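Local coordinates for protein acylphosphatase (PDB 3TRG) that catalyses the hydrolysis of acyl phosphates to a carboxylate and free phosphate, at residues Val31-Lys45 and Glu86-Arg98. Numbering follows the deposited sequence.
Sequences VRKKAEELQLTGWVK and EIVVEDYSDFRVR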
loop_
_atom_site.group_PDB
_atom_site.type_symbol
_atom_site.label_atom_id
_atom_site.label_comp_id
_atom_site.label_asym_id
_atom_site.label_seq_id
_atom_site.Cartn_x
_atom_site.Cartn_y
_atom_site.Cartn_z
ATOM N N VAL A 31 1.566 3.282 -6.342
ATOM C CA VAL A 31 0.859 2.698 -5.205
ATOM C C VAL A 31 -0.459 3.443 -4.973
ATOM O O VAL A 31 -1.508 2.818 -4.792
ATOM C CB VAL A 31 1.719 2.726 -3.923
ATOM C CG1 VAL A 31 0.891 2.331 -2.710
ATOM C CG2 VAL A 31 2.931 1.802 -4.074
ATOM N N ARG A 32 -0.411 4.774 -5.001
ATOM C CA ARG A 32 -1.632 5.564 -4.819
ATOM C C ARG A 32 -2.671 5.223 -5.883
ATOM O O ARG A 32 -3.850 5.037 -5.577
ATOM C CB ARG A 32 -1.342 7.068 -4.829
ATOM C CG ARG A 32 -2.604 7.934 -4.768
ATOM C CD ARG A 32 -2.303 9.409 -5.049
ATOM N NE ARG A 32 -1.715 9.572 -6.377
ATOM C CZ ARG A 32 -0.938 10.588 -6.737
ATOM N NH1 ARG A 32 -0.650 11.551 -5.868
ATOM N NH2 ARG A 32 -0.444 10.638 -7.970
ATOM N N LYS A 33 -2.231 5.138 -7.135
ATOM C CA LYS A 33 -3.145 4.832 -8.234
ATOM C C LYS A 33 -3.741 3.435 -8.090
ATOM O O LYS A 33 -4.947 3.242 -8.260
ATOM C CB LYS A 33 -2.440 4.969 -9.584
ATOM C CG LYS A 33 -3.354 4.761 -10.793
ATOM C CD LYS A 33 -2.626 5.122 -12.083
ATOM C CE LYS A 33 -3.529 4.985 -13.307
ATOM N NZ LYS A 33 -3.792 3.564 -13.665
ATOM N N LYS A 34 -2.892 2.461 -7.776
ATOM C CA LYS A 34 -3.359 1.095 -7.585
ATOM C C LYS A 34 -4.342 1.026 -6.418
ATOM O O LYS A 34 -5.398 0.406 -6.520
ATOM C CB LYS A 34 -2.179 0.148 -7.360
ATOM C CG LYS A 34 -2.578 -1.302 -7.088
ATOM C CD LYS A 34 -3.426 -1.883 -8.205
ATOM C CE LYS A 34 -2.620 -2.082 -9.473
ATOM N NZ LYS A 34 -3.388 -2.897 -10.467
ATOM N N ALA A 35 -3.992 1.680 -5.314
ATOM C CA ALA A 35 -4.854 1.706 -4.139
ATOM C C ALA A 35 -6.218 2.313 -4.460
ATOM O O ALA A 35 -7.254 1.771 -4.071
ATOM C CB ALA A 35 -4.186 2.457 -3.002
ATOM N N GLU A 36 -6.223 3.440 -5.165
ATOM C CA GLU A 36 -7.482 4.078 -5.538
ATOM C C GLU A 36 -8.338 3.157 -6.405
ATOM O O GLU A 36 -9.548 3.064 -6.215
ATOM C CB GLU A 36 -7.222 5.423 -6.226
ATOM C CG GLU A 36 -6.635 6.440 -5.266
ATOM C CD GLU A 36 -6.431 7.801 -5.890
ATOM O OE1 GLU A 36 -6.343 7.894 -7.135
ATOM O OE2 GLU A 36 -6.359 8.782 -5.122
ATOM N N GLU A 37 -7.702 2.463 -7.343
ATOM C CA GLU A 37 -8.418 1.518 -8.196
ATOM C C GLU A 37 -9.033 0.387 -7.381
ATOM O O GLU A 37 -10.068 -0.168 -7.755
ATOM C CB GLU A 37 -7.495 0.987 -9.296
ATOM C CG GLU A 37 -7.177 2.061 -10.326
ATOM C CD GLU A 37 -5.992 1.739 -11.209
ATOM O OE1 GLU A 37 -5.298 0.729 -10.960
ATOM O OE2 GLU A 37 -5.749 2.515 -12.157
ATOM N N LEU A 38 -8.405 0.068 -6.256
ATOM C CA LEU A 38 -8.915 -0.971 -5.366
ATOM C C LEU A 38 -9.782 -0.417 -4.232
ATOM O O LEU A 38 -10.156 -1.150 -3.317
ATOM C CB LEU A 38 -7.749 -1.785 -4.795
ATOM C CG LEU A 38 -6.940 -2.560 -5.836
ATOM C CD1 LEU A 38 -5.665 -3.092 -5.206
ATOM C CD2 LEU A 38 -7.774 -3.701 -6.414
ATOM N N GLN A 39 -10.087 0.876 -4.290
ATOM C CA GLN A 39 -10.884 1.535 -3.260
ATOM C C GLN A 39 -10.280 1.401 -1.865
ATOM O O GLN A 39 -10.986 1.098 -0.893
ATOM C CB GLN A 39 -12.325 1.007 -3.261
ATOM C CG GLN A 39 -13.051 1.232 -4.578
ATOM C CD GLN A 39 -14.553 1.080 -4.447
ATOM O OE1 GLN A 39 -15.174 1.668 -3.558
ATOM N NE2 GLN A 39 -15.148 0.290 -5.333
ATOM N N LEU A 40 -8.973 1.633 -1.784
ATOM C CA LEU A 40 -8.262 1.633 -0.515
ATOM C C LEU A 40 -7.878 3.058 -0.151
ATOM O O LEU A 40 -7.713 3.911 -1.031
ATOM C CB LEU A 40 -6.999 0.774 -0.618
ATOM C CG LEU A 40 -7.211 -0.712 -0.915
ATOM C CD1 LEU A 40 -5.877 -1.390 -1.187
ATOM C CD2 LEU A 40 -7.936 -1.380 0.241
ATOM N N THR A 41 -7.734 3.307 1.147
ATOM C CA THR A 41 -7.282 4.598 1.652
ATOM C C THR A 41 -5.989 4.412 2.443
ATOM O O THR A 41 -5.578 3.286 2.718
ATOM C CB THR A 41 -8.342 5.245 2.549
ATOM O OG1 THR A 41 -8.617 4.379 3.658
ATOM C CG2 THR A 41 -9.627 5.483 1.765
ATOM N N GLY A 42 -5.339 5.514 2.796
ATOM C CA GLY A 42 -4.070 5.432 3.491
ATOM C C GLY A 42 -3.026 6.346 2.882
ATOM O O GLY A 42 -3.346 7.441 2.416
ATOM N N TRP A 43 -1.773 5.905 2.894
ATOM C CA TRP A 43 -0.680 6.749 2.418
ATOM C C TRP A 43 0.539 5.934 2.001
ATOM O O TRP A 43 0.688 4.768 2.379
ATOM C CB TRP A 43 -0.282 7.773 3.492
ATOM C CG TRP A 43 0.095 7.165 4.821
ATOM C CD1 TRP A 43 -0.717 7.008 5.911
ATOM C CD2 TRP A 43 1.377 6.637 5.195
ATOM N NE1 TRP A 43 -0.015 6.416 6.940
ATOM C CE2 TRP A 43 1.269 6.180 6.527
ATOM C CE3 TRP A 43 2.603 6.511 4.537
ATOM C CZ2 TRP A 43 2.342 5.602 7.209
ATOM C CZ3 TRP A 43 3.669 5.940 5.218
ATOM C CH2 TRP A 43 3.530 5.492 6.539
ATOM N N VAL A 44 1.412 6.559 1.218
ATOM C CA VAL A 44 2.634 5.901 0.774
ATOM C C VAL A 44 3.775 6.900 0.688
ATOM O O VAL A 44 3.581 8.049 0.292
ATOM C CB VAL A 44 2.443 5.218 -0.602
ATOM C CG1 VAL A 44 2.054 6.241 -1.675
ATOM C CG2 VAL A 44 3.706 4.466 -1.007
ATOM N N LYS A 45 4.967 6.466 1.068
ATOM C CA LYS A 45 6.140 7.303 0.893
ATOM C C LYS A 45 7.338 6.468 0.476
ATOM O O LYS A 45 7.327 5.239 0.592
ATOM C CB LYS A 45 6.442 8.088 2.169
ATOM C CG LYS A 45 6.912 7.225 3.316
ATOM C CD LYS A 45 6.939 7.991 4.644
ATOM C CE LYS A 45 8.199 8.817 4.800
ATOM N NZ LYS A 45 8.474 9.115 6.235
ATOM N N GLU A 86 -1.072 -6.679 9.495
ATOM C CA GLU A 86 -2.308 -6.000 9.822
ATOM C C GLU A 86 -2.062 -5.134 11.056
ATOM O O GLU A 86 -1.289 -5.511 11.945
ATOM C CB GLU A 86 -3.404 -7.026 10.098
ATOM C CG GLU A 86 -4.768 -6.420 10.285
ATOM C CD GLU A 86 -5.832 -7.469 10.522
ATOM O OE1 GLU A 86 -5.475 -8.646 10.761
ATOM O OE2 GLU A 86 -7.029 -7.114 10.478
ATOM N N ILE A 87 -2.708 -3.973 11.103
ATOM C CA ILE A 87 -2.506 -3.033 12.199
ATOM C C ILE A 87 -3.824 -2.573 12.829
ATOM O O ILE A 87 -4.912 -2.817 12.295
ATOM C CB ILE A 87 -1.702 -1.785 11.740
ATOM C CG1 ILE A 87 -2.425 -1.059 10.600
ATOM C CG2 ILE A 87 -0.275 -2.176 11.319
ATOM C CD1 ILE A 87 -1.766 0.268 10.210
ATOM N N VAL A 88 -3.710 -1.903 13.972
ATOM C CA VAL A 88 -4.833 -1.189 14.561
ATOM C C VAL A 88 -5.403 -0.240 13.510
ATOM O O VAL A 88 -4.660 0.518 12.879
ATOM C CB VAL A 88 -4.367 -0.379 15.784
ATOM C CG1 VAL A 88 -5.503 0.508 16.323
ATOM C CG2 VAL A 88 -3.825 -1.319 16.864
ATOM N N VAL A 89 -6.718 -0.278 13.323
ATOM C CA VAL A 89 -7.349 0.503 12.266
ATOM C C VAL A 89 -7.140 2.009 12.442
ATOM O O VAL A 89 -7.227 2.537 13.555
ATOM C CB VAL A 89 -8.846 0.153 12.129
ATOM C CG1 VAL A 89 -9.597 1.237 11.364
ATOM C CG2 VAL A 89 -8.995 -1.205 11.441
ATOM N N GLU A 90 -6.836 2.674 11.330
ATOM C CA GLU A 90 -6.707 4.124 11.268
ATOM C C GLU A 90 -7.701 4.646 10.231
ATOM O O GLU A 90 -7.977 3.975 9.237
ATOM C CB GLU A 90 -5.272 4.517 10.883
ATOM C CG GLU A 90 -4.212 3.986 11.843
ATOM C CD GLU A 90 -2.783 4.245 11.383
ATOM O OE1 GLU A 90 -2.587 4.900 10.343
ATOM O OE2 GLU A 90 -1.847 3.790 12.069
ATOM N N ASP A 91 -8.242 5.837 10.462
ATOM C CA ASP A 91 -9.257 6.402 9.573
ATOM C C ASP A 91 -8.632 7.328 8.532
ATOM O O ASP A 91 -7.945 8.287 8.884
ATOM C CB ASP A 91 -10.306 7.162 10.389
ATOM C CG ASP A 91 -11.509 7.579 9.560
ATOM O OD1 ASP A 91 -11.817 6.898 8.559
ATOM O OD2 ASP A 91 -12.152 8.588 9.915
ATOM N N TYR A 92 -8.859 7.017 7.256
ATOM C CA TYR A 92 -8.444 7.874 6.148
ATOM C C TYR A 92 -9.594 8.033 5.166
ATOM O O TYR A 92 -10.354 7.093 4.939
ATOM C CB TYR A 92 -7.255 7.267 5.407
ATOM C CG TYR A 92 -6.017 7.130 6.256
ATOM C CD1 TYR A 92 -5.182 8.215 6.469
ATOM C CD2 TYR A 92 -5.689 5.921 6.846
ATOM C CE1 TYR A 92 -4.050 8.101 7.250
ATOM C CE2 TYR A 92 -4.562 5.797 7.628
ATOM C CZ TYR A 92 -3.747 6.890 7.826
ATOM O OH TYR A 92 -2.621 6.778 8.604
ATOM N N SER A 93 -9.707 9.213 4.566
ATOM C CA SER A 93 -10.760 9.465 3.591
ATOM C C SER A 93 -10.276 9.237 2.161
ATOM O O SER A 93 -11.077 9.071 1.245
ATOM C CB SER A 93 -11.308 10.888 3.739
ATOM O OG SER A 93 -10.272 11.852 3.647
ATOM N N ASP A 94 -8.960 9.221 1.981
ATOM C CA ASP A 94 -8.383 9.055 0.658
ATOM C C ASP A 94 -7.033 8.378 0.754
ATOM O O ASP A 94 -6.603 7.986 1.840
ATOM C CB ASP A 94 -8.229 10.405 -0.042
ATOM C CG ASP A 94 -7.432 11.404 0.778
ATOM O OD1 ASP A 94 -6.730 10.990 1.725
ATOM O OD2 ASP A 94 -7.509 12.615 0.469
ATOM N N PHE A 95 -6.369 8.240 -0.387
ATOM C CA PHE A 95 -5.023 7.683 -0.409
ATOM C C PHE A 95 -4.066 8.739 -0.940
ATOM O O PHE A 95 -4.246 9.247 -2.045
ATOM C CB PHE A 95 -4.957 6.408 -1.256
ATOM C CG PHE A 95 -3.807 5.512 -0.886
ATOM C CD1 PHE A 95 -2.511 5.859 -1.228
ATOM C CD2 PHE A 95 -4.018 4.357 -0.157
ATOM C CE1 PHE A 95 -1.440 5.051 -0.867
ATOM C CE2 PHE A 95 -2.960 3.545 0.209
ATOM C CZ PHE A 95 -1.670 3.891 -0.145
ATOM N N ARG A 96 -3.062 9.082 -0.141
ATOM C CA ARG A 96 -2.178 10.188 -0.486
ATOM C C ARG A 96 -0.723 9.775 -0.552
ATOM O O ARG A 96 -0.288 8.884 0.176
ATOM C CB ARG A 96 -2.308 11.302 0.546
ATOM C CG ARG A 96 -3.673 11.952 0.608
ATOM C CD ARG A 96 -3.620 13.170 1.507
ATOM N NE ARG A 96 -4.933 13.774 1.704
ATOM C CZ ARG A 96 -5.139 14.885 2.404
ATOM N NH1 ARG A 96 -4.112 15.515 2.965
ATOM N NH2 ARG A 96 -6.367 15.369 2.538
ATOM N N VAL A 97 0.042 10.438 -1.411
ATOM C CA VAL A 97 1.491 10.336 -1.309
ATOM C C VAL A 97 1.989 11.236 -0.180
ATOM O O VAL A 97 1.411 12.294 0.092
ATOM C CB VAL A 97 2.209 10.683 -2.627
ATOM C CG1 VAL A 97 1.717 9.773 -3.741
ATOM C CG2 VAL A 97 2.005 12.146 -2.989
ATOM N N ARG A 98 3.038 10.787 0.497
ATOM C CA ARG A 98 3.684 11.577 1.536
ATOM C C ARG A 98 5.168 11.709 1.247
ATOM O O ARG A 98 5.905 12.267 2.056
ATOM C CB ARG A 98 3.486 10.948 2.912
ATOM C CG ARG A 98 2.080 11.061 3.434
ATOM C CD ARG A 98 1.969 10.465 4.827
ATOM N NE ARG A 98 0.611 10.618 5.334
ATOM C CZ ARG A 98 0.206 10.195 6.525
ATOM N NH1 ARG A 98 1.056 9.592 7.346
ATOM N NH2 ARG A 98 -1.054 10.383 6.897
ATOM O OXT ARG A 98 5.654 11.259 0.211
HETATM O O HOH W 1 -7.785 8.853 -2.828
HETATM O O HOH W 2 -9.804 4.576 6.301
HETATM O O HOH W 3 -4.546 9.823 3.336
HETATM O O HOH W 4 -0.020 5.796 9.874
#
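The carbonyl O of G42 accepts the backbone N of R96 at 3.1 Å; a water can also donate to it, and F95 CA makes a CA-H...O contact to it. G42 N donates to D94 O (2.9 Å, 169°). V44 N bonds to R96 O, and V44 O accepts R98 N at 2.8 Å. These bonds set strand 95-97 parallel to strand 41-45, as an edge strand of the acylphosphatase alpha/beta sandwich, whose sheet packs against two helices. On one face of the sheet the F95 ring is sandwiched between helix 27-37 and the strand backbone. With CG anti to the backbone N (chi1 -157°), the ring reaches A35, whose CB makes a CH-pi contact 3.6 Å from its centroid. G42 C and W43 N lie over the opposite face, and V44 CB meets the edge. On the other face the R98 guanidinium lies flat on the five-membered ring of W43, in a cation-pi stack with planes 4° apart. The terminal carboxylate of R98 forms a salt bridge with R28, a predicted active-site residue. At the indole edge, W43 NE1 donates a weak, bent hydrogen bond to Y92 OH (3.1 Å), and Y92 OH donates to E90 OE1. A water links W43 NE1 to the same carboxylate oxygen.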